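Local structure of isomerase/lactonizing enzyme (Agrobacterium tumefaciens, 1RVK) at residues Glu237-Leu240 / Ser241-Lys244; Arg78-Leu81 / Trp82-Ala86; His264-Arg267 / Ala268-Lys272; Ala53-Ile56 / Val57-His60; Gln95-Asp98 / Arg99-Ala102. The protein is of unknown function but, as a magnesium-binding member of the enolase superfamily, probably abstracts a proton alpha to a carboxylate, perhaps in an isomerisation or lactonisation. All blocks are in the same frame, centred on the assembly; numbering follows the deposited sequence.

Contact 1: Glu237-Leu240 / Ser241-Lys244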
loop_
_atom_site.group_PDB
_atom_site.type_symbol
_atom_site.label_atom_id
_atom_site.label_comp_id
_atom_site.label_asym_id
_atom_site.label_seq_id
_atom_site.Cartn_x
_atom_site.Cartn_y
_atom_site.Cartn_z
ATOM N N GLU A 237 -4.453 1.150 -16.094
ATOM C CA GLU A 237 -5.732 0.869 -15.445
ATOM C C GLU A 237 -6.877 1.808 -15.796
ATOM O O GLU A 237 -8.013 1.582 -15.385
ATOM C CB GLU A 237 -5.548 0.816 -13.930
ATOM C CG GLU A 237 -4.856 -0.451 -13.470
ATOM C CD GLU A 237 -4.773 -0.558 -11.965
ATOM O OE1 GLU A 237 -4.375 -1.634 -11.470
ATOM O OE2 GLU A 237 -5.106 0.432 -11.282
ATOM N N GLN A 238 -6.586 2.861 -16.549
ATOM C CA GLN A 238 -7.636 3.781 -16.952
ATOM C C GLN A 238 -8.471 3.114 -18.047
ATOM O O GLN A 238 -9.572 3.566 -18.367
ATOM C CB GLN A 238 -7.021 5.097 -17.435
ATOM C CG GLN A 238 -6.404 5.901 -16.294
ATOM C CD GLN A 238 -5.564 7.074 -16.765
ATOM O OE1 GLN A 238 -4.525 6.894 -17.412
ATOM N NE2 GLN A 238 -6.003 8.286 -16.439
ATOM N N SER A 239 -7.949 2.020 -18.599
ATOM C CA SER A 239 -8.652 1.279 -19.645
ATOM C C SER A 239 -9.289 0.005 -19.104
ATOM O O SER A 239 -8.701 -1.076 -19.171
ATOM C CB SER A 239 -7.703 0.920 -20.796
ATOM O OG SER A 239 -8.386 0.188 -21.809
ATOM N N LEU A 240 -10.499 0.146 -18.573
ATOM C CA LEU A 240 -11.253 -0.973 -18.029
ATOM C C LEU A 240 -11.414 -2.061 -19.088
ATOM O O LEU A 240 -11.270 -3.251 -18.800
ATOM C CB LEU A 240 -12.636 -0.488 -17.585
ATOM C CG LEU A 240 -13.607 -1.518 -17.011
ATOM C CD1 LEU A 240 -13.116 -1.962 -15.645
ATOM C CD2 LEU A 240 -14.997 -0.905 -16.897
ATOM N N SER A 241 -11.714 -1.644 -20.316
ATOM C CA SER A 241 -11.912 -2.581 -21.416
ATOM C C SER A 241 -10.699 -3.449 -21.709
ATOM O O SER A 241 -10.844 -4.609 -22.085
ATOM C CB SER A 241 -12.331 -1.835 -22.689
ATOM O OG SER A 241 -13.706 -1.495 -22.641
ATOM N N SER A 242 -9.504 -2.889 -21.552
ATOM C CA SER A 242 -8.291 -3.651 -21.800
ATOM C C SER A 242 -8.167 -4.783 -20.786
ATOM O O SER A 242 -7.675 -5.863 -21.110
ATOM C CB SER A 242 -7.066 -2.743 -21.719
ATOM O OG SER A 242 -7.035 -1.846 -22.817
ATOM N N TYR A 243 -8.621 -4.538 -19.562
ATOM C CA TYR A 243 -8.550 -5.561 -18.528
ATOM C C TYR A 243 -9.600 -6.646 -18.728
ATOM O O TYR A 243 -9.358 -7.815 -18.421
ATOM C CB TYR A 243 -8.671 -4.928 -17.142
ATOM C CG TYR A 243 -7.349 -4.390 -16.661
ATOM C CD1 TYR A 243 -6.840 -3.184 -17.150
ATOM C CD2 TYR A 243 -6.561 -5.131 -15.781
ATOM C CE1 TYR A 243 -5.570 -2.735 -16.774
ATOM C CE2 TYR A 243 -5.295 -4.693 -15.403
ATOM C CZ TYR A 243 -4.807 -3.498 -15.904
ATOM O OH TYR A 243 -3.549 -3.078 -15.538
ATOM N N LYS A 244 -10.766 -6.268 -19.242
ATOM C CA LYS A 244 -11.806 -7.256 -19.513
ATOM C C LYS A 244 -11.247 -8.201 -20.581
ATOM O O LYS A 244 -11.369 -9.428 -20.482
ATOM C CB LYS A 244 -13.071 -6.566 -20.034
ATOM C CG LYS A 244 -13.703 -5.613 -19.034
ATOM C CD LYS A 244 -14.772 -4.727 -19.671
ATOM C CE LYS A 244 -15.983 -5.527 -20.134
ATOM N NZ LYS A 244 -17.033 -4.637 -20.719
#

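Contact 2: Arg78-Leu81 / Trp82-Ala86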
loop_
_atom_site.group_PDB
_atom_site.type_symbol
_atom_site.label_atom_id
_atom_site.label_comp_id
_atom_site.label_asym_id
_atom_site.label_seq_id
_atom_site.Cartn_x
_atom_site.Cartn_y
_atom_site.Cartn_z
ATOM N N ARG A 78 -16.996 9.449 11.678
ATOM C CA ARG A 78 -16.114 9.197 10.544
ATOM C C ARG A 78 -16.804 9.095 9.190
ATOM O O ARG A 78 -16.266 9.559 8.184
ATOM C CB ARG A 78 -15.298 7.929 10.797
ATOM C CG ARG A 78 -14.346 8.037 11.982
ATOM C CD ARG A 78 -13.515 6.776 12.117
ATOM N NE ARG A 78 -14.330 5.620 12.470
ATOM C CZ ARG A 78 -14.725 5.327 13.704
ATOM N NH1 ARG A 78 -15.472 4.251 13.923
ATOM N NH2 ARG A 78 -14.364 6.095 14.722
ATOM N N GLU A 79 -17.980 8.479 9.146
ATOM C CA GLU A 79 -18.681 8.359 7.876
ATOM C C GLU A 79 -19.147 9.733 7.394
ATOM O O GLU A 79 -18.981 10.075 6.223
ATOM C CB GLU A 79 -19.876 7.409 8.005
ATOM C CG GLU A 79 -20.595 7.124 6.687
ATOM C CD GLU A 79 -19.710 6.439 5.652
ATOM O OE1 GLU A 79 -18.613 5.960 6.011
ATOM O OE2 GLU A 79 -20.121 6.369 4.474
ATOM N N ARG A 80 -19.720 10.528 8.297
ATOM C CA ARG A 80 -20.187 11.858 7.920
ATOM C C ARG A 80 -19.026 12.749 7.501
ATOM O O ARG A 80 -19.126 13.489 6.525
ATOM C CB ARG A 80 -20.939 12.519 9.080
ATOM C CG ARG A 80 -21.396 13.950 8.777
ATOM C CD ARG A 80 -22.368 14.458 9.833
ATOM N NE ARG A 80 -21.770 14.547 11.163
ATOM C CZ ARG A 80 -20.939 15.509 11.555
ATOM N NH1 ARG A 80 -20.594 16.479 10.715
ATOM N NH2 ARG A 80 -20.456 15.506 12.791
ATOM N N LEU A 81 -17.918 12.669 8.230
ATOM C CA LEU A 81 -16.763 13.498 7.910
ATOM C C LEU A 81 -16.095 13.075 6.602
ATOM O O LEU A 81 -15.663 13.923 5.819
ATOM C CB LEU A 81 -15.762 13.473 9.071
ATOM C CG LEU A 81 -16.343 14.024 10.382
ATOM C CD1 LEU A 81 -15.318 13.914 11.504
ATOM C CD2 LEU A 81 -16.752 15.471 10.186
ATOM N N TRP A 82 -16.024 11.769 6.355
ATOM C CA TRP A 82 -15.414 11.285 5.120
ATOM C C TRP A 82 -16.271 11.726 3.943
ATOM O O TRP A 82 -15.758 12.201 2.931
ATOM C CB TRP A 82 -15.309 9.757 5.118
ATOM C CG TRP A 82 -14.481 9.234 3.979
ATOM C CD1 TRP A 82 -13.125 9.065 3.958
ATOM C CD2 TRP A 82 -14.950 8.876 2.674
ATOM N NE1 TRP A 82 -12.718 8.626 2.718
ATOM C CE2 TRP A 82 -13.819 8.502 1.911
ATOM C CE3 TRP A 82 -16.216 8.837 2.073
ATOM C CZ2 TRP A 82 -13.916 8.097 0.575
ATOM C CZ3 TRP A 82 -16.312 8.434 0.741
ATOM C CH2 TRP A 82 -15.166 8.069 0.009
ATOM N N GLN A 83 -17.585 11.567 4.076
ATOM C CA GLN A 83 -18.488 11.955 3.001
ATOM C C GLN A 83 -18.429 13.459 2.748
ATOM O O GLN A 83 -18.556 13.896 1.605
ATOM C CB GLN A 83 -19.925 11.517 3.321
ATOM C CG GLN A 83 -20.109 9.991 3.428
ATOM C CD GLN A 83 -20.097 9.259 2.082
ATOM O OE1 GLN A 83 -20.157 8.024 2.034
ATOM N NE2 GLN A 83 -20.030 10.011 0.993
ATOM N N ASP A 84 -18.228 14.255 3.799
ATOM C CA ASP A 84 -18.136 15.707 3.615
ATOM C C ASP A 84 -16.913 16.065 2.775
ATOM O O ASP A 84 -16.982 16.931 1.906
ATOM C CB ASP A 84 -18.042 16.450 4.954
ATOM C CG ASP A 84 -19.385 16.588 5.654
ATOM O OD1 ASP A 84 -20.438 16.512 4.982
ATOM O OD2 ASP A 84 -19.383 16.793 6.886
ATOM N N LEU A 85 -15.792 15.406 3.050
ATOM C CA LEU A 85 -14.555 15.649 2.310
ATOM C C LEU A 85 -14.689 15.158 0.867
ATOM O O LEU A 85 -14.242 15.821 -0.069
ATOM C CB LEU A 85 -13.390 14.919 2.979
ATOM C CG LEU A 85 -12.322 15.604 3.841
ATOM C CD1 LEU A 85 -12.608 17.067 4.057
ATOM C CD2 LEU A 85 -12.222 14.855 5.154
ATOM N N ALA A 86 -15.304 13.992 0.693
ATOM C CA ALA A 86 -15.484 13.423 -0.641
ATOM C C ALA A 86 -16.305 14.367 -1.517
ATOM O O ALA A 86 -16.025 14.539 -2.700
ATOM C CB ALA A 86 -16.178 12.062 -0.541
HETATM O O HOH W 1 -21.667 14.117 5.254
HETATM O O HOH W 2 -21.674 17.281 8.125
#

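Contact 3: His264-Arg267 / Ala268-Lys272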
loop_
_atom_site.group_PDB
_atom_site.type_symbol
_atom_site.label_atom_id
_atom_site.label_comp_id
_atom_site.label_asym_id
_atom_site.label_seq_id
_atom_site.Cartn_x
_atom_site.Cartn_y
_atom_site.Cartn_z
ATOM N N HIS A 264 -14.226 3.064 -3.982
ATOM C CA HIS A 264 -15.010 1.835 -3.997
ATOM C C HIS A 264 -16.017 1.781 -5.133
ATOM O O HIS A 264 -16.361 0.699 -5.601
ATOM C CB HIS A 264 -15.729 1.632 -2.655
ATOM C CG HIS A 264 -16.546 2.806 -2.219
ATOM N ND1 HIS A 264 -16.009 4.065 -2.051
ATOM C CD2 HIS A 264 -17.859 2.913 -1.906
ATOM C CE1 HIS A 264 -16.956 4.896 -1.654
ATOM N NE2 HIS A 264 -18.089 4.222 -1.558
ATOM N N TRP A 265 -16.489 2.944 -5.578
ATOM C CA TRP A 265 -17.454 2.998 -6.673
ATOM C C TRP A 265 -16.850 2.407 -7.942
ATOM O O TRP A 265 -17.458 1.563 -8.602
ATOM C CB TRP A 265 -17.873 4.443 -6.953
ATOM C CG TRP A 265 -18.673 5.075 -5.854
ATOM C CD1 TRP A 265 -19.953 4.766 -5.484
ATOM C CD2 TRP A 265 -18.241 6.118 -4.973
ATOM N NE1 TRP A 265 -20.346 5.556 -4.426
ATOM C CE2 TRP A 265 -19.313 6.394 -4.093
ATOM C CE3 TRP A 265 -17.050 6.848 -4.842
ATOM C CZ2 TRP A 265 -19.229 7.369 -3.096
ATOM C CZ3 TRP A 265 -16.968 7.820 -3.845
ATOM C CH2 TRP A 265 -18.052 8.070 -2.987
ATOM N N HIS A 266 -15.647 2.850 -8.285
ATOM C CA HIS A 266 -15.005 2.352 -9.491
ATOM C C HIS A 266 -14.645 0.875 -9.366
ATOM O O HIS A 266 -14.651 0.137 -10.357
ATOM C CB HIS A 266 -13.755 3.177 -9.800
ATOM C CG HIS A 266 -13.207 2.935 -11.170
ATOM N ND1 HIS A 266 -13.954 3.129 -12.312
ATOM C CD2 HIS A 266 -11.993 2.501 -11.582
ATOM C CE1 HIS A 266 -13.221 2.826 -13.370
ATOM N NE2 HIS A 266 -12.028 2.443 -12.954
ATOM N N ARG A 267 -14.334 0.442 -8.149
ATOM C CA ARG A 267 -13.983 -0.950 -7.910
ATOM C C ARG A 267 -15.190 -1.829 -8.242
ATOM O O ARG A 267 -15.042 -2.935 -8.760
ATOM C CB ARG A 267 -13.561 -1.144 -6.447
ATOM C CG ARG A 267 -12.342 -0.311 -6.014
ATOM C CD ARG A 267 -11.139 -0.654 -6.855
ATOM N NE ARG A 267 -9.874 -0.072 -6.398
ATOM C CZ ARG A 267 -9.564 1.222 -6.432
ATOM N NH1 ARG A 267 -10.427 2.123 -6.885
ATOM N NH2 ARG A 267 -8.353 1.610 -6.065
ATOM N N ALA A 268 -16.387 -1.328 -7.947
ATOM C CA ALA A 268 -17.609 -2.072 -8.238
ATOM C C ALA A 268 -17.741 -2.276 -9.743
ATOM O O ALA A 268 -18.183 -3.330 -10.201
ATOM C CB ALA A 268 -18.825 -1.320 -7.704
ATOM N N GLU A 269 -17.352 -1.267 -10.516
ATOM C CA GLU A 269 -17.438 -1.361 -11.966
ATOM C C GLU A 269 -16.511 -2.452 -12.493
ATOM O O GLU A 269 -16.847 -3.141 -13.460
ATOM C CB GLU A 269 -17.097 -0.016 -12.610
ATOM C CG GLU A 269 -17.944 1.143 -12.082
ATOM C CD GLU A 269 -19.439 0.932 -12.273
ATOM O OE1 GLU A 269 -20.221 1.656 -11.624
ATOM O OE2 GLU A 269 -19.839 0.053 -13.073
ATOM N N TRP A 270 -15.350 -2.613 -11.861
ATOM C CA TRP A 270 -14.417 -3.647 -12.284
ATOM C C TRP A 270 -15.032 -5.023 -12.055
ATOM O O TRP A 270 -14.831 -5.938 -12.848
ATOM C CB TRP A 270 -13.082 -3.514 -11.537
ATOM C CG TRP A 270 -12.163 -2.513 -12.181
ATOM C CD1 TRP A 270 -12.423 -1.193 -12.420
ATOM C CD2 TRP A 270 -10.861 -2.768 -12.721
ATOM N NE1 TRP A 270 -11.364 -0.612 -13.081
ATOM C CE2 TRP A 270 -10.393 -1.558 -13.277
ATOM C CE3 TRP A 270 -10.045 -3.904 -12.788
ATOM C CZ2 TRP A 270 -9.143 -1.451 -13.896
ATOM C CZ3 TRP A 270 -8.802 -3.796 -13.401
ATOM C CH2 TRP A 270 -8.364 -2.577 -13.946
ATOM N N ILE A 271 -15.807 -5.165 -10.985
ATOM C CA ILE A 271 -16.457 -6.440 -10.703
ATOM C C ILE A 271 -17.588 -6.678 -11.700
ATOM O O ILE A 271 -17.704 -7.756 -12.285
ATOM C CB ILE A 271 -17.044 -6.473 -9.267
ATOM C CG1 ILE A 271 -15.906 -6.454 -8.242
ATOM C CG2 ILE A 271 -17.906 -7.719 -9.078
ATOM C CD1 ILE A 271 -16.372 -6.448 -6.799
ATOM N N LYS A 272 -18.411 -5.654 -11.893
ATOM C CA LYS A 272 -19.553 -5.736 -12.796
ATOM C C LYS A 272 -19.160 -6.070 -14.232
ATOM O O LYS A 272 -19.861 -6.824 -14.918
ATOM C CB LYS A 272 -20.322 -4.410 -12.768
ATOM C CG LYS A 272 -21.641 -4.414 -13.534
ATOM C CD LYS A 272 -22.593 -5.463 -12.981
ATOM C CE LYS A 272 -24.002 -5.288 -13.525
ATOM N NZ LYS A 272 -24.655 -4.063 -12.988
#

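Contact 4: Ala53-Ile56 / Val57-His60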
loop_
_atom_site.group_PDB
_atom_site.type_symbol
_atom_site.label_atom_id
_atom_site.label_comp_id
_atom_site.label_asym_id
_atom_site.label_seq_id
_atom_site.Cartn_x
_atom_site.Cartn_y
_atom_site.Cartn_z
ATOM N N ALA A 53 3.184 12.295 2.938
ATOM C CA ALA A 53 4.121 13.230 2.325
ATOM C C ALA A 53 3.641 14.658 2.574
ATOM O O ALA A 53 2.444 14.937 2.515
ATOM C CB ALA A 53 4.225 12.963 0.827
ATOM N N PRO A 54 4.577 15.584 2.831
ATOM C CA PRO A 54 4.287 16.997 3.097
ATOM C C PRO A 54 3.265 17.675 2.180
ATOM O O PRO A 54 2.349 18.340 2.661
ATOM C CB PRO A 54 5.664 17.651 3.004
ATOM C CG PRO A 54 6.569 16.575 3.528
ATOM C CD PRO A 54 6.032 15.341 2.830
ATOM N N GLU A 55 3.416 17.509 0.867
ATOM C CA GLU A 55 2.511 18.146 -0.092
ATOM C C GLU A 55 1.044 17.753 0.062
ATOM O O GLU A 55 0.147 18.528 -0.265
ATOM C CB GLU A 55 2.963 17.846 -1.527
ATOM C CG GLU A 55 4.254 18.542 -1.935
ATOM C CD GLU A 55 4.123 20.055 -1.957
ATOM O OE1 GLU A 55 5.031 20.738 -1.433
ATOM O OE2 GLU A 55 3.120 20.564 -2.503
ATOM N N ILE A 56 0.807 16.550 0.563
ATOM C CA ILE A 56 -0.548 16.041 0.737
ATOM C C ILE A 56 -1.315 16.728 1.866
ATOM O O ILE A 56 -2.545 16.794 1.841
ATOM C CB ILE A 56 -0.496 14.512 0.952
ATOM C CG1 ILE A 56 0.025 13.855 -0.330
ATOM C CG2 ILE A 56 -1.872 13.965 1.320
ATOM C CD1 ILE A 56 0.471 12.410 -0.162
ATOM N N VAL A 57 -0.587 17.252 2.847
ATOM C CA VAL A 57 -1.203 17.942 3.977
ATOM C C VAL A 57 -0.618 19.343 4.136
ATOM O O VAL A 57 -0.476 19.847 5.253
ATOM C CB VAL A 57 -0.993 17.166 5.296
ATOM C CG1 VAL A 57 -1.781 15.863 5.266
ATOM C CG2 VAL A 57 0.488 16.888 5.504
ATOM N N ARG A 58 -0.278 19.971 3.014
ATOM C CA ARG A 58 0.283 21.318 3.052
ATOM C C ARG A 58 -0.799 22.305 3.503
ATOM O O ARG A 58 -1.992 21.996 3.470
ATOM C CB ARG A 58 0.852 21.702 1.676
ATOM C CG ARG A 58 -0.162 21.788 0.535
ATOM C CD ARG A 58 0.557 22.081 -0.779
ATOM N NE ARG A 58 -0.356 22.431 -1.866
ATOM C CZ ARG A 58 -1.139 21.566 -2.506
ATOM N NH1 ARG A 58 -1.132 20.282 -2.178
ATOM N NH2 ARG A 58 -1.931 21.992 -3.484
ATOM N N PRO A 59 -0.394 23.502 3.947
ATOM C CA PRO A 59 -1.344 24.518 4.409
ATOM C C PRO A 59 -2.564 24.762 3.524
ATOM O O PRO A 59 -3.685 24.859 4.028
ATOM C CB PRO A 59 -0.470 25.755 4.555
ATOM C CG PRO A 59 0.831 25.162 5.029
ATOM C CD PRO A 59 0.994 23.983 4.088
ATOM N N HIS A 60 -2.357 24.867 2.215
ATOM C CA HIS A 60 -3.480 25.113 1.318
ATOM C C HIS A 60 -4.614 24.113 1.510
ATOM O O HIS A 60 -5.783 24.495 1.571
ATOM C CB HIS A 60 -3.031 25.086 -0.146
ATOM C CG HIS A 60 -4.160 25.228 -1.120
ATOM N ND1 HIS A 60 -4.749 24.148 -1.741
ATOM C CD2 HIS A 60 -4.847 26.320 -1.532
ATOM C CE1 HIS A 60 -5.749 24.568 -2.495
ATOM N NE2 HIS A 60 -5.831 25.882 -2.386
#

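Contact 5: Gln95-Asp98 / Arg99-Ala102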
loop_
_atom_site.group_PDB
_atom_site.type_symbol
_atom_site.label_atom_id
_atom_site.label_comp_id
_atom_site.label_asym_id
_atom_site.label_seq_id
_atom_site.Cartn_x
_atom_site.Cartn_y
_atom_site.Cartn_z
ATOM N N GLN A 95 -7.058 19.745 -6.035
ATOM C CA GLN A 95 -6.145 19.777 -4.897
ATOM C C GLN A 95 -6.543 18.915 -3.694
ATOM O O GLN A 95 -5.690 18.575 -2.883
ATOM C CB GLN A 95 -5.912 21.228 -4.457
ATOM C CG GLN A 95 -5.458 22.134 -5.596
ATOM C CD GLN A 95 -4.296 21.556 -6.393
ATOM O OE1 GLN A 95 -4.312 21.554 -7.626
ATOM N NE2 GLN A 95 -3.282 21.068 -5.695
ATOM N N LEU A 96 -7.823 18.569 -3.561
ATOM C CA LEU A 96 -8.239 17.712 -2.446
ATOM C C LEU A 96 -8.253 16.289 -2.998
ATOM O O LEU A 96 -9.247 15.832 -3.557
ATOM C CB LEU A 96 -9.630 18.102 -1.929
ATOM C CG LEU A 96 -10.122 17.297 -0.716
ATOM C CD1 LEU A 96 -9.147 17.471 0.448
ATOM C CD2 LEU A 96 -11.518 17.749 -0.322
ATOM N N THR A 97 -7.128 15.603 -2.829
ATOM C CA THR A 97 -6.934 14.253 -3.352
ATOM C C THR A 97 -7.334 13.103 -2.441
ATOM O O THR A 97 -7.570 13.292 -1.245
ATOM C CB THR A 97 -5.467 14.055 -3.715
ATOM O OG1 THR A 97 -4.684 14.057 -2.512
ATOM C CG2 THR A 97 -4.994 15.191 -4.619
ATOM N N ASP A 98 -7.409 11.902 -3.017
ATOM C CA ASP A 98 -7.750 10.720 -2.230
ATOM C C ASP A 98 -6.670 10.530 -1.171
ATOM O O ASP A 98 -6.936 10.007 -0.087
ATOM C CB ASP A 98 -7.821 9.460 -3.105
ATOM C CG ASP A 98 -8.971 9.490 -4.094
ATOM O OD1 ASP A 98 -9.934 10.258 -3.878
ATOM O OD2 ASP A 98 -8.918 8.727 -5.085
ATOM N N ARG A 99 -5.449 10.950 -1.491
ATOM C CA ARG A 99 -4.346 10.838 -0.547
ATOM C C ARG A 99 -4.617 11.689 0.693
ATOM O O ARG A 99 -4.317 11.275 1.810
ATOM C CB ARG A 99 -3.022 11.266 -1.195
ATOM C CG ARG A 99 -2.424 10.229 -2.143
ATOM C CD ARG A 99 -2.148 8.911 -1.424
ATOM N NE ARG A 99 -1.040 8.999 -0.473
ATOM C CZ ARG A 99 0.245 9.013 -0.814
ATOM N NH1 ARG A 99 1.181 9.097 0.123
ATOM N NH2 ARG A 99 0.600 8.934 -2.089
ATOM N N THR A 100 -5.180 12.880 0.503
ATOM C CA THR A 100 -5.486 13.735 1.652
ATOM C C THR A 100 -6.614 13.096 2.467
ATOM O O THR A 100 -6.582 13.092 3.697
ATOM C CB THR A 100 -5.916 15.155 1.212
ATOM O OG1 THR A 100 -4.819 15.804 0.561
ATOM C CG2 THR A 100 -6.332 15.988 2.417
ATOM N N LEU A 101 -7.612 12.553 1.778
ATOM C CA LEU A 101 -8.720 11.896 2.458
ATOM C C LEU A 101 -8.210 10.728 3.302
ATOM O O LEU A 101 -8.674 10.507 4.421
ATOM C CB LEU A 101 -9.731 11.367 1.431
ATOM C CG LEU A 101 -10.833 12.284 0.888
ATOM C CD1 LEU A 101 -11.914 12.405 1.934
ATOM C CD2 LEU A 101 -10.276 13.646 0.503
ATOM N N ALA A 102 -7.252 9.981 2.761
ATOM C CA ALA A 102 -6.703 8.823 3.458
ATOM C C ALA A 102 -6.017 9.161 4.775
ATOM O O ALA A 102 -6.243 8.490 5.784
ATOM C CB ALA A 102 -5.726 8.080 2.549
HETATM O O HOH W 3 -3.075 16.108 -1.849
#

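Contact 1: Glu237-Leu240 / Ser241-Lys244
Ser239 ends the loop that begins at Glu237 and occupies the N-cap position of helix 240-249, which starts at Leu240 and runs on through Ser241-Lys244. Its carbonyl oxygen receives two weak backbone bonds, from the N-H groups of Ser242 and Tyr243. The first regular helical bond follows one residue later, where Lys244 N donates to Leu240 O over 3.1 Å with an N-H...O angle of 151°. Two hydroxyls also link the loop to the first turn: Ser239 OG and Ser242 OG stand 2.6 Å apart, a short hydrogen bond in which either could donate. Ser239 OG lies anti to its own nitrogen (chi1 180°), which swings it over the first turn, and Ser242 OG is also hydrogen-bonded to Arg213 NE. This helix start follows strand 230-232 in the barrel domain of the enolase superfamily, and the side chain of Glu237 is about 7 Å from the bound magnesium ion. Tyr243 reaches back over the turn toward Glu237: its OH lies 3.6 Å from Glu237 CG, a contact with the aliphatic stem, while the carboxylate plane is turned 76° from the ring. Ser239 O sits in the plane of that ring at its edge, 3.5 Å from Tyr243 CD1. Tyr243 OH is held by Met235 O, and Glu237 OE1 accepts from the backbone N of Glu258, a residue of the magnesium site, which places Glu237 in the second shell of the metal.

Contact 2: Arg78-Leu81 / Trp82-Ala86
Helix 78-89 of the enolase-superfamily N-terminal domain supplies this contact, in which Arg78-Leu81 forms the opening turn and Trp82-Ala86 the next. Four consecutive i to i+4 bonds join them; that from Gln83 N to Glu79 O is 3.0 Å long with an N-H...O angle of 163°. The side chains of Arg80 and Asp84 are one turn apart but meet mostly through water. Arg80 NH1 and Asp84 OD2 lie 4.0 Å apart, beyond a salt bridge, and the guanidinium and carboxylate planes differ by 62°. One water closes this gap, lying in the guanidinium plane, accepting from Arg80 NH1 at 2.9 Å and donating to Asp84 OD2 at 2.6 Å. A second water donates both to Arg80 O and to Asp84 OD1, the latter at 2.7 Å, so that the carbonyl oxygen has a water partner besides Asp84 N. Salt bridges are made elsewhere, by Arg80 with Asp77 and Glu73 and by Glu79, which runs alongside Gln83 and points the same way, with Lys294. On the buried side the helix packs against helices 59-70 and 98-116 of the same domain through Leu81, Trp82 and Leu85. Trp82 CG stands anti to the backbone nitrogen (chi1 -170°), carrying the indole toward the barrel domain, where NE1 donates to Gly287 O; Ala86 CB rests 3.8 Å above one face of the Trp82 ring, near its rim.

Contact 3: His264-Arg267 / Ala268-Lys272
His266 and Trp270, one turn apart on helix 263-272, make an offset edge-to-face aromatic pair. The indole turns its edge to the imidazole face: the His266 ring and the five-membered ring of Trp270 have centroids 4.7 Å apart and planes inclined by 71°. Trp270 CD1 stands 3.6 Å above the imidazole plane, toward its rim, and Trp270 NE1 is 3.1 Å from His266 NE2. The imidazole reaches this position because CG is anti to the backbone nitrogen (chi1 -167°), laying the ring along the helix toward the next turn. Beneath the pair runs a regular i to i+4 bond, Trp270 N to His266 O, 3.2 Å long at an N-H...O angle of 147°. The same turn is completed by Ala268 N to His264 O, at 3.1 Å, and by Ile271 N to Arg267 O.

Farther out, the rest of the indole is packed by Tyr243 of the preceding helix, Pro257 and Ala275. Arg267 leaves the helix on its buried side, where NE donates to Arg280 O on strand 278-281. Strand 254-256, helix 263-272 and strand 278-281 form a beta-alpha-beta unit with this helix as the crossover. His264 and Trp265, at its start, touch Trp82 of the N-terminal domain. If the imidazole is neutral, the electropositive edge of the indole would be attracted to its face, adding to dispersion.

Contact 4: Ala53-Ile56 / Val57-His60
Ala53-Ile56 leaves strand 47-52 through a short 3-10 turn, in which Ile56 N donates to Ala53 O and Val57 N to Pro54 O; the latter bond is 3.1 Å long. Arg58 then folds its side chain back over this turn. Its NH1 donates to Glu55 O over 2.9 Å, at an N-H...O angle of 151°, and that oxygen lies almost exactly in the guanidinium plane, at its edge. The route is set by chi1 of 64°, which places CG between the backbone nitrogen and the carbonyl carbon, after which the chain is extended as far as NE. Glu55 meets the same arginine from another direction: OE2 touches Arg58 CD at 3.4 Å and is 4.0 Å from Arg58 NE. This long salt bridge is one of charge alone, because the oxygen lies well out of the guanidinium plane. Val57 is buried instead, against Val8 and Ala36 of the sheet and Ile62. The turn connects strand 47-52 to helix 59-70, with Arg58 at the N-cap position and Pro59 as first helical residue, in the N-terminal domain of the enolase superfamily.

Contact 5: Gln95-Asp98 / Arg99-Ala102
Thr97 is the N-cap of helix 98-116, a helix of the enolase-superfamily N-terminal domain, and several of the hydrogen bonds at this end converge on it. Thr97 OG1 accepts from Thr100 N over 3.3 Å at an N-H...O angle of 150°, the capping bond. With chi1 of 68° the hydroxyl lies between the backbone nitrogen and the carbonyl carbon, turned in over the first turn. Thr97 O takes Leu101 N at 3.1 Å (163°), besides a weak bond from Thr100 N. Ala102 N to Asp98 O continues the helical pattern at 2.9 Å.

Apolar contacts add a hydrophobic staple: Leu96, the residue before the N-cap, meets Leu101 in the first turn, with Leu96 CG 3.9 Å from Leu101 CD2. Leu96 crosses both Leu101 and Thr100 at about right angles, and its CD1 lies 3.7 Å from Thr100 CG2.

Charged and polar ends find partners beyond this turn: Asp98 OD1 meets Lys263 in a salt bridge and accepts from Gln89 NE2, while Thr100 OG1 is hydrogen-bonded to Ile56 O.

A water also joins the two threonines, lying 2.7 Å from Thr97 OG1 and donating to Thr100 OG1 at 3.0 Å.

Along the chain the order is contact 4, contact 2, contact 5, contact 1, contact 3. The first three belong to the N-terminal domain: contacts 4 and 5 lie at the N-terminal ends of helices 59-70 and 98-116, their centres about 10 Å apart, and contact 2, on helix 78-89, packs on contact 5 with centres about 12 Å apart. Contacts 1 and 3 occupy successive helices of the barrel domain. Their centres are about 12 Å apart, and contact 1 lies nearest the magnesium site. Contacts 2 and 3 touch at one place where the domains meet; the Asp98-Lys263 salt bridge is another. As in the enolase superfamily, the N-terminal domain thus packs on the barrel that holds the metal.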